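Local coordinates for conserved hypothetical protein (Sulfolobus solfataricus, PDB 2FNA) that is an archaeal AAA+ ATPase that binds ADP and probably couples ATP hydrolysis to a task not yet defined, at residues 327-332 and 336-341. Sequence-based numbering, arbitrary orientation.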
loop_
_atom_site.group_PDB
_atom_site.type_symbol
_atom_site.label_atom_id
_atom_site.label_comp_id
_atom_site.label_asym_id
_atom_site.label_seq_id
_atom_site.Cartn_x
_atom_site.Cartn_y
_atom_site.Cartn_z
ATOM N N ASN A 327 -2.579 5.169 -23.262
ATOM C CA ASN A 327 -3.062 5.750 -22.008
ATOM C C ASN A 327 -3.724 4.706 -21.101
ATOM O O ASN A 327 -3.515 4.728 -19.891
ATOM C CB ASN A 327 -4.017 6.919 -22.301
ATOM C CG ASN A 327 -4.771 7.412 -21.062
ATOM O OD1 ASN A 327 -4.169 7.809 -20.057
ATOM N ND2 ASN A 327 -6.104 7.428 -21.154
ATOM N N TYR A 328 -4.520 3.805 -21.677
ATOM C CA TYR A 328 -5.165 2.742 -20.890
ATOM C C TYR A 328 -4.125 1.791 -20.261
ATOM O O TYR A 328 -4.195 1.458 -19.076
ATOM C CB TYR A 328 -6.143 1.940 -21.757
ATOM C CG TYR A 328 -7.225 2.749 -22.449
ATOM C CD1 TYR A 328 -7.882 3.785 -21.788
ATOM C CD2 TYR A 328 -7.632 2.437 -23.750
ATOM C CE1 TYR A 328 -8.887 4.515 -22.411
ATOM C CE2 TYR A 328 -8.645 3.164 -24.386
ATOM C CZ TYR A 328 -9.268 4.201 -23.705
ATOM O OH TYR A 328 -10.268 4.938 -24.308
ATOM N N LEU A 329 -3.156 1.350 -21.051
ATOM C CA LEU A 329 -2.108 0.478 -20.527
ATOM C C LEU A 329 -1.206 1.192 -19.537
ATOM O O LEU A 329 -0.792 0.598 -18.560
ATOM C CB LEU A 329 -1.277 -0.143 -21.660
ATOM C CG LEU A 329 -2.075 -1.056 -22.588
ATOM C CD1 LEU A 329 -1.236 -1.462 -23.801
ATOM C CD2 LEU A 329 -2.594 -2.272 -21.833
ATOM N N THR A 330 -0.900 2.457 -19.779
ATOM C CA THR A 330 -0.096 3.257 -18.836
ATOM C C THR A 330 -0.769 3.408 -17.477
ATOM O O THR A 330 -0.107 3.334 -16.447
ATOM C CB THR A 330 0.189 4.672 -19.402
ATOM O OG1 THR A 330 1.026 4.543 -20.551
ATOM C CG2 THR A 330 0.886 5.572 -18.355
ATOM N N GLN A 331 -2.078 3.659 -17.481
ATOM C CA GLN A 331 -2.813 3.780 -16.244
ATOM C C GLN A 331 -2.789 2.443 -15.467
ATOM O O GLN A 331 -2.530 2.417 -14.257
ATOM C CB GLN A 331 -4.243 4.257 -16.522
ATOM C CG GLN A 331 -4.333 5.721 -16.932
ATOM C CD GLN A 331 -3.734 6.643 -15.874
ATOM O OE1 GLN A 331 -4.280 6.786 -14.785
ATOM N NE2 GLN A 331 -2.596 7.248 -16.186
ATOM N N LEU A 332 -3.045 1.349 -16.176
ATOM C CA LEU A 332 -3.070 -0.003 -15.585
ATOM C C LEU A 332 -1.713 -0.346 -14.983
ATOM O O LEU A 332 -1.620 -0.894 -13.854
ATOM C CB LEU A 332 -3.487 -1.041 -16.659
ATOM C CG LEU A 332 -4.984 -1.040 -17.016
ATOM C CD1 LEU A 332 -5.297 -1.910 -18.219
ATOM C CD2 LEU A 332 -5.813 -1.497 -15.822
ATOM N N SER A 336 -0.583 -0.745 -11.029
ATOM C CA SER A 336 -0.049 -2.082 -10.700
ATOM C C SER A 336 -1.038 -3.226 -10.990
ATOM O O SER A 336 -0.981 -4.296 -10.366
ATOM C CB SER A 336 0.458 -2.105 -9.267
ATOM O OG SER A 336 1.653 -1.352 -9.168
ATOM N N TRP A 337 -1.880 -3.039 -12.009
ATOM C CA TRP A 337 -2.808 -4.099 -12.432
ATOM C C TRP A 337 -2.101 -5.065 -13.343
ATOM O O TRP A 337 -2.312 -6.295 -13.256
ATOM C CB TRP A 337 -4.056 -3.516 -13.102
ATOM C CG TRP A 337 -4.917 -2.961 -12.092
ATOM C CD1 TRP A 337 -4.983 -1.663 -11.685
ATOM C CD2 TRP A 337 -5.795 -3.697 -11.251
ATOM N NE1 TRP A 337 -5.889 -1.540 -10.669
ATOM C CE2 TRP A 337 -6.391 -2.779 -10.370
ATOM C CE3 TRP A 337 -6.151 -5.045 -11.167
ATOM C CZ2 TRP A 337 -7.322 -3.168 -9.414
ATOM C CZ3 TRP A 337 -7.063 -5.429 -10.223
ATOM C CH2 TRP A 337 -7.642 -4.506 -9.356
ATOM N N ILE A 338 -1.248 -4.493 -14.196
ATOM C CA ILE A 338 -0.405 -5.254 -15.104
ATOM C C ILE A 338 1.068 -4.857 -15.000
ATOM O O ILE A 338 1.417 -3.861 -14.371
ATOM C CB ILE A 338 -0.909 -5.120 -16.560
ATOM C CG1 ILE A 338 -0.758 -3.690 -17.110
ATOM C CG2 ILE A 338 -2.380 -5.554 -16.635
ATOM C CD1 ILE A 338 -1.265 -3.510 -18.554
ATOM N N ILE A 339 1.925 -5.699 -15.571
ATOM C CA ILE A 339 3.362 -5.468 -15.657
ATOM C C ILE A 339 3.774 -5.860 -17.091
ATOM O O ILE A 339 3.288 -6.840 -17.641
ATOM C CB ILE A 339 4.148 -6.280 -14.577
ATOM C CG1 ILE A 339 3.692 -5.847 -13.176
ATOM C CG2 ILE A 339 5.644 -6.036 -14.695
ATOM C CD1 ILE A 339 4.153 -6.716 -12.004
ATOM N N LYS A 340 4.630 -5.065 -17.708
ATOM C CA LYS A 340 5.099 -5.364 -19.059
ATOM C C LYS A 340 6.476 -6.026 -18.972
ATOM O O LYS A 340 7.406 -5.452 -18.389
ATOM C CB LYS A 340 5.152 -4.096 -19.925
ATOM C CG LYS A 340 5.214 -4.392 -21.448
ATOM C CD LYS A 340 5.372 -3.120 -22.273
ATOM N N GLU A 341 6.600 -7.224 -19.550
ATOM C CA GLU A 341 7.862 -7.972 -19.512
ATOM C C GLU A 341 8.736 -7.597 -20.721
ATOM O O GLU A 341 9.767 -6.932 -20.567
ATOM C CB GLU A 341 7.605 -9.487 -19.450
#
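Leu332 O accepts the backbone N-H of Trp337 at 2.8 Å (N to O), a fairly straight bond. It belongs to the Schellman motif that ends helix 322-334: Ser336, with positive phi, is the C' residue, and its own N turns back to Thr333 O. The chain turns sharply there and, after Trp337, enters strand 338-340, and Ile338 packs against the helix it has just left. The tight part is apolar. With CG1 lodged between its backbone N and carbonyl carbon (chi1 67°) and the chain then extended, Ile338 rests CD1 against both Leu329 CD2 (3.7 Å) and Leu332 CB (3.8 Å). Beside it, the CD2 methyl of Leu332 lies 3.8 Å from Trp337 CB, at the root of the indole; the rest of the ring extends away from helix 322-334. An alanine in place of Ile338 lacks CG1 and CD1, so a gap would probably open beside Leu329 CD2 and Leu332 CB, each losing its isoleucine partner. The loose side begins one residue on, where Ile339 points away from the helix and is exposed. Strand 338-340 pairs antiparallel with 345-347, a hairpin consistent with the wing of the predicted winged helix-turn-helix domain; Tyr345 touches both Leu329 and Ile338, Met296 of helix 289-299 also touches Ile338, and Phe278 and Phe281 of helix 259-282 meet the Trp337 ring edge-to-face.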